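Local atomic coordinates of nicotinate phosphoribosyltransferase (Vibrio cholerae, PDB entry 4HL7), a protein that probably catalyses the ATP-driven synthesis of nicotinate ribonucleotide from nicotinate and phosphoribosyl diphosphate, a step of NAD biosynthesis. Residues A[12-17]-A[190-195]; A[59-64]-A[136-141]; A[236-241]-A[249-254]; A[32-37]-A[232-237]. All coordinates share one frame; numbering follows the deposited sequence.

In the fold
The four contacts form two clusters. Interactions 1 and 2 lie together on one side of the chain, with centres 11 Å apart, and they touch through Ile12 on Glu61 and Glu141 with Ser192. Interactions 3 and 4 have centres 7 Å apart, touch, and share helix 232-241. Interaction 1 is polar and partly buried: a loop is bonded to the start of helix 192-205, with a water at its edge. Interaction 2 is buried and apolar, between helices 52-64 and 131-147. Interaction 3 sets a histidine ring on helix 247-258 and is partly buried. Interaction 4 is a buried aromatic pair. The polar ends of interactions 3 and 4 meet one another, at Tyr34 with His238.

Interaction 1 of 4, residues A[12-17]-A[190-195]; sequences IIRSLL and FSSQVQ
Arg14 reaches from the loop before helix 21-33 to the first turn of helix 192-205, where it meets Ser192 and Gln193. The helix start carries an N-cap: Ser191 OG accepts from Val194 N at 3.0 Å. The contact thus ties the N-terminal loop to a capped helix end of the NAPRTase family region.

The Arg14 side chain can be followed outward. CB points toward the helix. CG lies anti to the carbonyl carbon (chi1 -62°) and passes Ser192 CB at 4.0 Å. The chain then bends at chi2, and CD skirts the Ser192 hydroxyl. NE donates to Ser192 OG at 3.1 Å, with the acceptor tilted a little from the guanidinium plane. Ser192 O lies over one face of the guanidinium, offset toward the rim. NH2 donates to Gln193 OE1 at 3.0 Å. That acceptor lies in the guanidinium plane, but the donor sits well above the Gln193 carbonyl plane, so the bond misses the lone pairs. The two flat groups are turned 43° apart.

Ser192 OG works both ways. It accepts from Arg14 NE and donates to Ile12 O at 3.0 Å, so one hydroxyl joins two residues of the loop. Nearby, Ser192 N is bonded to Glu141 on helix 131-147. Asp18 OD2 accepts from Arg14 N within the loop. At the outer end a water bridges the two side chains: it accepts from Arg14 NH1 at 3.0 Å and donates to Gln193 OE1 at 2.9 Å.

Interaction 2 of 4, residues A[59-64]-A[136-141]; sequences RQEIAH and MAIVSE
Ile138 turns its CG2 anti to the backbone N and its CG1 anti to the carbonyl carbon (chi1 -80°), and in this pose both branches face Glu61. Its chi2 of 163° extends the chain, carrying CD1 on past Glu61 to the neighbourhood of Ile62. Glu61 has CG anti to its own carbonyl carbon and bends at chi2 (-65°). It is the CB of Glu61, not the carboxylate, that meets Ile138.

The closest meeting is Glu61 CB with Ile138 CG2, at 3.5 Å. This is a methylene against a methyl, with CG1 of Ile138 farther back at 4.1 Å from the same Glu61 CB. Ile138 CD1 lies 4.0 Å from Glu61 O, so the methyl also rests beside the backbone of the facing helix. The second apolar pair is looser: Ile62 CG1 and Ile138 CD1 are 4.4 Å apart. No hydrogen bond crosses between the segments. One isoleucine thus spans two successive residues of the other helix.

The contact joins helix 52-64 to helix 131-147 within the N-terminal domain of the NAPRTase family. Glu61 also touches Ile12, which links it to the N-terminal loop. Ile62 packs on Val104 and Met106 of strand 104-109. Behind Ile138, Val139 and Met136 (selenomethionine here) lie on strands 38-46 and 372-380, so both helices rest on the antiparallel sheet.

Interaction 3 of 4, residues A[236-241]-A[249-254]; sequences MGHQAL and QVALER
His238 lays one ring face over Ala251 in a CH-pi contact. Ala251 CB is 3.9 Å from the His238 ring centroid and 29° off the ring normal. It comes nearest at ND1, 3.5 Å away, while Ala251 CA sits above the middle of the ring.

Van der Waals contacts flank this pair. Val250 CG1 approaches His238 CD2 obliquely at 3.7 Å. Arg254 CD lies near the ring plane at the edge, 4.2 Å from His238 NE2. The torsion chi1 of His238, -78°, puts CG anti to the carbonyl carbon and sends the ring from helix 232-241 to helix 247-258.

Hydrogen bonds fix the rotation of the ring, though none crosses between the two segments. His238 ND1 is bonded to Trp234 O, one turn back on its own helix, and NE2 to Tyr34 OH. Arg254 NH1 also meets Tyr34 OH, so the histidine and the arginine share one hydroxyl.

The two helix axes pass 9.2 Å apart, with their directions 111° apart. Few residues separate them along the chain. The arrangement is a helix-loop-helix pair, its two consecutive helices crossing steeply, with a small alanine under the ring at the crossing.

Interaction 4 of 4, residues A[32-37]-A[232-237]; sequences HFYPDV and HEWFMG
An oblique aromatic pair, Tyr34 with Trp234, packs Tyr34, just after helix 21-33, against helix 232-241. It joins the N-terminal domain to the NAPRTase family region. The ring centroids lie 5.9 Å apart and the planes meet at 54°.

The edge of Tyr34 does the touching. Tyr34 CE1 is 3.7 Å from Trp234 CH2 and 3.9 Å from CZ3 of the same indole. Tyr34 CD1 reaches Trp234 CZ3 at 4.1 Å. The far corner of the six-membered ring thus meets one side of the tyrosine. Trp234 holds CG anti to its backbone N (chi1 175°), which swings the indole out to the turn. The Tyr34 ring is also backed by Phe33 CB, lying over one face. Tyr34 is also the first residue of a type I turn that runs to Val37.

Trp234 packs too on Met26, Ala29 and Ile30 of helix 21-33. His232, the predicted autophosphorylation site, lies two residues before Trp234 and is unmodified here.

Within the pair the chemistry is purely apolar. The bond from Trp234 NE1 to Ala251 O helps fix the turn of the indole; the bonds of the Tyr34 hydroxyl to His238 and Arg254 hold its position, not the rotation of its ring.

Interaction 1 of 4, residues A[12-17]-A[190-195]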
# COMPACT_ATOMS: atom_id res chain seq x y z
N ILE A 12 -6.54 8.92 16.54
CA ILE A 12 -5.65 8.73 15.38
C ILE A 12 -6.30 7.67 14.47
O ILE A 12 -6.66 7.95 13.34
CB ILE A 12 -4.21 8.34 15.85
CG1 ILE A 12 -3.59 9.53 16.62
CG2 ILE A 12 -3.37 7.82 14.66
CD1 ILE A 12 -2.19 9.27 17.15
N ILE A 13 -6.51 6.48 15.01
CA ILE A 13 -7.16 5.41 14.25
C ILE A 13 -8.67 5.45 14.53
O ILE A 13 -9.11 5.47 15.68
CB ILE A 13 -6.56 4.03 14.60
CG1 ILE A 13 -5.02 4.02 14.33
CG2 ILE A 13 -7.31 2.92 13.88
CD1 ILE A 13 -4.60 4.18 12.87
N ARG A 14 -9.46 5.48 13.47
CA ARG A 14 -10.88 5.81 13.64
C ARG A 14 -11.74 4.57 13.93
O ARG A 14 -12.79 4.69 14.51
CB ARG A 14 -11.33 6.50 12.39
CG ARG A 14 -10.53 7.79 12.25
CD ARG A 14 -11.41 8.90 11.97
NE ARG A 14 -10.71 10.18 12.09
CZ ARG A 14 -11.26 11.31 11.71
NH1 ARG A 14 -12.49 11.28 11.19
NH2 ARG A 14 -10.60 12.45 11.83
N SER A 15 -11.28 3.41 13.48
CA SER A 15 -12.00 2.11 13.62
C SER A 15 -11.09 1.06 13.02
O SER A 15 -10.06 1.40 12.43
CB SER A 15 -13.35 2.11 12.88
OG SER A 15 -13.21 1.93 11.46
N LEU A 16 -11.46 -0.22 13.13
CA LEU A 16 -10.62 -1.26 12.50
C LEU A 16 -10.90 -1.35 11.00
O LEU A 16 -10.34 -2.23 10.30
CB LEU A 16 -10.82 -2.63 13.18
CG LEU A 16 -10.11 -2.89 14.53
CD1 LEU A 16 -10.35 -4.33 14.99
CD2 LEU A 16 -8.61 -2.58 14.50
N LEU A 17 -11.76 -0.46 10.48
CA LEU A 17 -11.90 -0.30 9.01
C LEU A 17 -11.02 0.85 8.46
O LEU A 17 -10.88 1.03 7.21
CB LEU A 17 -13.39 -0.01 8.65
CG LEU A 17 -14.37 -1.18 8.90
CD1 LEU A 17 -15.75 -0.77 8.40
CD2 LEU A 17 -13.87 -2.43 8.15
N PHE A 190 -1.01 12.86 6.87
CA PHE A 190 -0.56 13.78 7.91
C PHE A 190 -1.30 13.45 9.25
O PHE A 190 -0.70 13.47 10.33
CB PHE A 190 -0.89 15.22 7.50
CG PHE A 190 -0.43 16.26 8.51
CD1 PHE A 190 0.87 16.80 8.44
CD2 PHE A 190 -1.30 16.74 9.48
CE1 PHE A 190 1.28 17.73 9.36
CE2 PHE A 190 -0.87 17.69 10.42
CZ PHE A 190 0.42 18.18 10.35
N SER A 191 -2.61 13.16 9.13
CA SER A 191 -3.47 12.84 10.25
C SER A 191 -4.75 12.25 9.68
O SER A 191 -5.04 12.43 8.50
CB SER A 191 -3.77 14.09 11.11
OG SER A 191 -4.58 15.01 10.38
N SER A 192 -5.51 11.51 10.49
CA SER A 192 -6.80 10.98 10.00
C SER A 192 -7.78 12.14 9.66
O SER A 192 -8.60 12.01 8.72
CB SER A 192 -7.41 9.98 11.01
OG SER A 192 -7.60 10.60 12.26
N GLN A 193 -7.72 13.24 10.43
CA GLN A 193 -8.55 14.45 10.17
C GLN A 193 -8.22 15.06 8.82
O GLN A 193 -9.15 15.44 8.06
CB GLN A 193 -8.42 15.50 11.30
CG GLN A 193 -9.40 16.69 11.21
CD GLN A 193 -10.84 16.22 11.18
OE1 GLN A 193 -11.23 15.41 11.98
NE2 GLN A 193 -11.58 16.65 10.18
N VAL A 194 -6.92 15.17 8.50
CA VAL A 194 -6.54 15.70 7.21
C VAL A 194 -6.98 14.79 6.09
O VAL A 194 -7.51 15.28 5.07
CB VAL A 194 -5.02 15.97 7.06
CG1 VAL A 194 -4.67 16.20 5.59
CG2 VAL A 194 -4.63 17.16 7.93
N GLN A 195 -6.82 13.47 6.24
CA GLN A 195 -7.32 12.56 5.20
C GLN A 195 -8.82 12.71 5.06
O GLN A 195 -9.36 12.64 3.94
CB GLN A 195 -7.01 11.09 5.51
CG GLN A 195 -7.42 10.12 4.36
CD GLN A 195 -7.06 8.68 4.65
OE1 GLN A 195 -6.82 8.32 5.79
NE2 GLN A 195 -7.01 7.85 3.59
O HOH W 1 -13.77 13.99 11.62

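Interaction 2 of 4, residues A[59-64]-A[136-141]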
# COMPACT_ATOMS: atom_id res chain seq x y z
N ARG A 59 4.18 4.10 21.39
CA ARG A 59 3.95 2.90 22.20
C ARG A 59 2.55 2.92 22.71
O ARG A 59 1.86 1.90 22.74
CB ARG A 59 4.87 2.91 23.40
CG ARG A 59 5.61 1.65 23.63
CD ARG A 59 6.77 2.03 24.52
NE ARG A 59 7.94 1.31 24.10
CZ ARG A 59 9.16 1.78 24.22
NH1 ARG A 59 9.36 2.99 24.73
NH2 ARG A 59 10.17 1.04 23.82
N GLN A 60 2.11 4.10 23.13
CA GLN A 60 0.82 4.22 23.75
C GLN A 60 -0.28 3.91 22.73
O GLN A 60 -1.25 3.23 23.03
CB GLN A 60 0.66 5.61 24.35
CG GLN A 60 -0.73 5.89 24.89
CD GLN A 60 -0.80 7.24 25.56
OE1 GLN A 60 0.17 8.01 25.53
NE2 GLN A 60 -1.93 7.55 26.19
N GLU A 61 -0.11 4.45 21.52
CA GLU A 61 -1.07 4.27 20.45
C GLU A 61 -1.13 2.87 19.99
O GLU A 61 -2.22 2.38 19.68
CB GLU A 61 -0.71 5.15 19.26
CG GLU A 61 -0.78 6.61 19.68
CD GLU A 61 -2.20 7.02 20.02
OE1 GLU A 61 -3.16 6.41 19.48
OE2 GLU A 61 -2.37 7.97 20.80
N ILE A 62 0.05 2.21 19.91
CA ILE A 62 0.12 0.84 19.42
C ILE A 62 -0.55 -0.04 20.45
O ILE A 62 -1.41 -0.82 20.13
CB ILE A 62 1.56 0.38 19.03
CG1 ILE A 62 2.02 1.20 17.80
CG2 ILE A 62 1.60 -1.11 18.72
CD1 ILE A 62 3.31 0.74 17.13
N ALA A 63 -0.26 0.22 21.73
CA ALA A 63 -0.93 -0.52 22.82
C ALA A 63 -2.44 -0.37 22.74
O ALA A 63 -3.21 -1.33 22.90
CB ALA A 63 -0.42 -0.04 24.20
N HIS A 64 -2.88 0.83 22.47
CA HIS A 64 -4.26 1.08 22.22
C HIS A 64 -4.95 0.24 21.13
O HIS A 64 -6.14 -0.06 21.25
CB HIS A 64 -4.43 2.56 21.97
CG HIS A 64 -5.85 2.97 21.90
ND1 HIS A 64 -6.64 3.09 23.01
CD2 HIS A 64 -6.67 3.26 20.80
CE1 HIS A 64 -7.87 3.46 22.64
NE2 HIS A 64 -7.89 3.55 21.27
N MSE A 136 1.66 2.42 10.44
CA MSE A 136 2.24 3.55 9.62
C MSE A 136 1.50 4.81 9.88
O MSE A 136 2.13 5.83 10.08
CB MSE A 136 2.26 3.15 8.13
CG MSE A 136 3.28 2.06 7.99
SE MSE A 136 3.18 1.41 6.12
CE MSE A 136 3.98 3.00 5.25
N ALA A 137 0.15 4.74 10.01
CA ALA A 137 -0.71 5.94 10.24
C ALA A 137 -0.48 6.56 11.59
O ALA A 137 -0.51 7.81 11.76
CB ALA A 137 -2.19 5.62 10.05
N ILE A 138 -0.22 5.68 12.56
CA ILE A 138 0.07 6.10 13.91
C ILE A 138 1.43 6.81 13.93
O ILE A 138 1.53 7.87 14.47
CB ILE A 138 0.10 4.85 14.85
CG1 ILE A 138 -1.35 4.44 15.23
CG2 ILE A 138 0.94 5.17 16.12
CD1 ILE A 138 -1.42 3.00 15.79
N VAL A 139 2.47 6.18 13.38
CA VAL A 139 3.80 6.82 13.41
C VAL A 139 3.77 8.17 12.67
O VAL A 139 4.27 9.15 13.19
CB VAL A 139 4.92 5.94 12.82
CG1 VAL A 139 6.28 6.67 12.84
CG2 VAL A 139 5.06 4.65 13.64
N SER A 140 3.15 8.19 11.49
CA SER A 140 2.93 9.47 10.78
C SER A 140 2.27 10.53 11.60
O SER A 140 2.83 11.65 11.74
CB SER A 140 2.18 9.25 9.44
OG SER A 140 2.24 10.46 8.69
N GLU A 141 1.10 10.22 12.16
CA GLU A 141 0.33 11.21 12.90
C GLU A 141 0.94 11.65 14.25
O GLU A 141 0.76 12.81 14.66
CB GLU A 141 -1.13 10.78 13.09
CG GLU A 141 -1.91 11.89 13.79
CD GLU A 141 -3.40 11.80 13.66
OE1 GLU A 141 -4.08 12.52 14.43
OE2 GLU A 141 -3.91 11.00 12.84

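Interaction 3 of 4, residues A[236-241]-A[249-254]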
# COMPACT_ATOMS: atom_id res chain seq x y z
N MSE A 236 5.29 -12.35 -2.10
CA MSE A 236 6.56 -12.61 -1.38
C MSE A 236 6.35 -13.77 -0.42
O MSE A 236 7.18 -14.65 -0.35
CB MSE A 236 6.89 -11.33 -0.55
CG MSE A 236 7.40 -10.24 -1.51
SE MSE A 236 7.35 -8.51 -0.52
CE MSE A 236 9.02 -8.82 0.46
N GLY A 237 5.22 -13.78 0.32
CA GLY A 237 4.97 -14.91 1.26
C GLY A 237 5.03 -16.26 0.55
O GLY A 237 5.49 -17.25 1.10
N HIS A 238 4.52 -16.32 -0.68
CA HIS A 238 4.58 -17.59 -1.45
C HIS A 238 5.96 -18.11 -1.73
O HIS A 238 6.13 -19.29 -2.02
CB HIS A 238 3.71 -17.53 -2.72
CG HIS A 238 2.23 -17.71 -2.41
ND1 HIS A 238 1.47 -16.71 -1.93
CD2 HIS A 238 1.44 -18.86 -2.35
CE1 HIS A 238 0.21 -17.17 -1.67
NE2 HIS A 238 0.19 -18.49 -1.93
N GLN A 239 6.98 -17.26 -1.62
CA GLN A 239 8.39 -17.72 -1.73
C GLN A 239 8.81 -18.67 -0.62
O GLN A 239 9.81 -19.39 -0.73
CB GLN A 239 9.38 -16.51 -1.76
CG GLN A 239 9.15 -15.62 -2.98
CD GLN A 239 9.85 -14.27 -2.81
OE1 GLN A 239 10.68 -14.12 -1.93
NE2 GLN A 239 9.50 -13.28 -3.65
N ALA A 240 8.09 -18.61 0.47
CA ALA A 240 8.29 -19.51 1.59
C ALA A 240 7.35 -20.73 1.55
O ALA A 240 7.70 -21.81 2.09
CB ALA A 240 8.09 -18.76 2.92
N LEU A 241 6.19 -20.57 0.93
CA LEU A 241 5.13 -21.57 1.05
C LEU A 241 5.16 -22.62 -0.10
O LEU A 241 4.68 -23.79 0.12
CB LEU A 241 3.74 -20.87 1.02
CG LEU A 241 3.57 -19.83 2.15
CD1 LEU A 241 2.22 -19.15 1.96
CD2 LEU A 241 3.56 -20.60 3.43
N GLN A 249 3.36 -17.42 -9.62
CA GLN A 249 2.25 -18.06 -10.28
C GLN A 249 1.22 -18.64 -9.35
O GLN A 249 0.01 -18.42 -9.57
CB GLN A 249 2.73 -19.14 -11.27
CG GLN A 249 1.61 -19.32 -12.29
CD GLN A 249 2.05 -20.06 -13.49
OE1 GLN A 249 2.19 -19.51 -14.57
NE2 GLN A 249 2.28 -21.33 -13.30
N VAL A 250 1.66 -19.33 -8.31
CA VAL A 250 0.71 -19.89 -7.33
C VAL A 250 -0.04 -18.77 -6.61
O VAL A 250 -1.25 -18.86 -6.38
CB VAL A 250 1.41 -20.82 -6.31
CG1 VAL A 250 0.47 -21.10 -5.14
CG2 VAL A 250 1.91 -22.11 -7.04
N ALA A 251 0.67 -17.68 -6.28
CA ALA A 251 0.02 -16.56 -5.58
C ALA A 251 -1.06 -15.97 -6.51
O ALA A 251 -2.18 -15.64 -6.06
CB ALA A 251 1.04 -15.50 -5.20
N LEU A 252 -0.73 -15.83 -7.82
CA LEU A 252 -1.81 -15.36 -8.76
C LEU A 252 -3.04 -16.30 -8.79
O LEU A 252 -4.19 -15.83 -8.72
CB LEU A 252 -1.28 -15.14 -10.20
CG LEU A 252 -0.20 -14.03 -10.40
CD1 LEU A 252 0.51 -14.25 -11.71
CD2 LEU A 252 -0.94 -12.67 -10.39
N GLU A 253 -2.81 -17.60 -8.90
CA GLU A 253 -3.89 -18.55 -8.94
C GLU A 253 -4.70 -18.55 -7.65
O GLU A 253 -5.92 -18.63 -7.68
CB GLU A 253 -3.28 -19.96 -9.21
CG GLU A 253 -2.68 -19.98 -10.62
CD GLU A 253 -1.97 -21.29 -10.88
OE1 GLU A 253 -1.48 -21.87 -9.92
OE2 GLU A 253 -1.91 -21.71 -12.04
N ARG A 254 -4.03 -18.49 -6.51
CA ARG A 254 -4.72 -18.66 -5.24
C ARG A 254 -5.53 -17.42 -4.87
O ARG A 254 -6.49 -17.53 -4.13
CB ARG A 254 -3.72 -18.96 -4.14
CG ARG A 254 -3.26 -20.41 -4.27
CD ARG A 254 -2.98 -21.07 -2.95
NE ARG A 254 -3.49 -22.46 -2.95
CZ ARG A 254 -3.45 -23.26 -1.90
NH1 ARG A 254 -2.89 -22.83 -0.77
NH2 ARG A 254 -3.94 -24.51 -1.98

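Interaction 4 of 4, residues A[32-37]-A[232-237]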
# COMPACT_ATOMS: atom_id res chain seq x y z
N HIS A 32 -8.28 -18.41 4.86
CA HIS A 32 -8.75 -19.57 4.14
C HIS A 32 -7.66 -20.58 3.88
O HIS A 32 -7.84 -21.79 4.16
CB HIS A 32 -9.38 -19.10 2.81
CG HIS A 32 -10.04 -20.22 2.05
ND1 HIS A 32 -11.29 -20.65 2.35
CD2 HIS A 32 -9.56 -21.04 1.03
CE1 HIS A 32 -11.60 -21.68 1.54
NE2 HIS A 32 -10.53 -21.94 0.75
N PHE A 33 -6.50 -20.14 3.38
CA PHE A 33 -5.45 -21.06 2.88
C PHE A 33 -4.32 -21.32 3.90
O PHE A 33 -3.62 -22.35 3.81
CB PHE A 33 -4.83 -20.51 1.56
CG PHE A 33 -5.71 -20.72 0.35
CD1 PHE A 33 -6.10 -22.00 -0.01
CD2 PHE A 33 -6.06 -19.63 -0.49
CE1 PHE A 33 -6.90 -22.20 -1.14
CE2 PHE A 33 -6.85 -19.82 -1.62
CZ PHE A 33 -7.27 -21.11 -1.94
N TYR A 34 -4.06 -20.34 4.75
CA TYR A 34 -2.80 -20.28 5.52
C TYR A 34 -3.05 -19.88 6.98
O TYR A 34 -2.34 -19.06 7.54
CB TYR A 34 -1.79 -19.26 4.87
CG TYR A 34 -1.54 -19.57 3.41
CD1 TYR A 34 -1.74 -18.59 2.44
CD2 TYR A 34 -1.05 -20.81 3.03
CE1 TYR A 34 -1.59 -18.89 1.07
CE2 TYR A 34 -0.88 -21.16 1.69
CZ TYR A 34 -1.14 -20.16 0.73
OH TYR A 34 -0.95 -20.45 -0.60
N PRO A 35 -4.01 -20.52 7.60
CA PRO A 35 -4.35 -20.16 8.99
C PRO A 35 -3.23 -20.36 10.04
O PRO A 35 -3.31 -19.75 11.12
CB PRO A 35 -5.53 -21.12 9.30
CG PRO A 35 -5.28 -22.29 8.43
CD PRO A 35 -4.81 -21.67 7.12
N ASP A 36 -2.26 -21.23 9.78
CA ASP A 36 -1.15 -21.47 10.74
C ASP A 36 0.20 -20.95 10.21
O ASP A 36 1.23 -21.30 10.74
CB ASP A 36 -1.04 -22.95 11.06
CG ASP A 36 -2.17 -23.44 11.96
OD1 ASP A 36 -2.36 -22.86 13.06
OD2 ASP A 36 -2.86 -24.40 11.56
N VAL A 37 0.19 -20.16 9.16
CA VAL A 37 1.46 -19.59 8.68
C VAL A 37 1.87 -18.40 9.54
O VAL A 37 1.02 -17.59 9.87
CB VAL A 37 1.27 -19.16 7.22
CG1 VAL A 37 2.39 -18.22 6.74
CG2 VAL A 37 1.18 -20.44 6.35
N HIS A 232 2.34 -6.66 -2.56
CA HIS A 232 3.52 -7.53 -2.83
C HIS A 232 3.66 -8.67 -1.81
O HIS A 232 4.07 -9.76 -2.15
CB HIS A 232 4.82 -6.73 -2.75
CG HIS A 232 4.91 -5.69 -3.82
ND1 HIS A 232 4.70 -4.39 -3.56
CD2 HIS A 232 5.12 -5.80 -5.20
CE1 HIS A 232 4.77 -3.69 -4.74
NE2 HIS A 232 5.03 -4.56 -5.73
N GLU A 233 3.27 -8.42 -0.56
CA GLU A 233 3.46 -9.47 0.48
C GLU A 233 2.78 -10.74 0.20
O GLU A 233 3.27 -11.77 0.60
CB GLU A 233 3.03 -8.96 1.91
CG GLU A 233 1.58 -8.82 2.07
CD GLU A 233 1.18 -8.49 3.53
OE1 GLU A 233 1.31 -9.37 4.45
OE2 GLU A 233 0.64 -7.37 3.70
N TRP A 234 1.67 -10.72 -0.56
CA TRP A 234 1.01 -11.98 -0.91
C TRP A 234 1.95 -12.81 -1.81
O TRP A 234 2.21 -14.01 -1.61
CB TRP A 234 -0.29 -11.63 -1.63
CG TRP A 234 -1.05 -12.80 -2.18
CD1 TRP A 234 -1.28 -13.12 -3.51
CD2 TRP A 234 -1.74 -13.83 -1.40
NE1 TRP A 234 -2.10 -14.24 -3.62
CE2 TRP A 234 -2.38 -14.72 -2.37
CE3 TRP A 234 -1.91 -14.07 -0.04
CZ2 TRP A 234 -3.15 -15.80 -1.97
CZ3 TRP A 234 -2.67 -15.20 0.37
CH2 TRP A 234 -3.31 -16.01 -0.58
N PHE A 235 2.58 -12.12 -2.77
CA PHE A 235 3.52 -12.85 -3.69
C PHE A 235 4.82 -13.25 -2.98
O PHE A 235 5.40 -14.34 -3.21
CB PHE A 235 3.80 -11.92 -4.86
CG PHE A 235 2.55 -11.59 -5.63
CD1 PHE A 235 1.78 -10.49 -5.29
CD2 PHE A 235 2.08 -12.44 -6.59
CE1 PHE A 235 0.57 -10.25 -5.95
CE2 PHE A 235 0.85 -12.21 -7.24
CZ PHE A 235 0.12 -11.10 -6.92
N MSE A 236 5.29 -12.35 -2.10
CA MSE A 236 6.56 -12.61 -1.38
C MSE A 236 6.35 -13.77 -0.42
O MSE A 236 7.18 -14.65 -0.35
CB MSE A 236 6.89 -11.33 -0.55
CG MSE A 236 7.40 -10.24 -1.51
SE MSE A 236 7.35 -8.51 -0.52
CE MSE A 236 9.02 -8.82 0.46
N GLY A 237 5.22 -13.78 0.32
CA GLY A 237 4.97 -14.91 1.26
C GLY A 237 5.03 -16.26 0.55
O GLY A 237 5.49 -17.25 1.10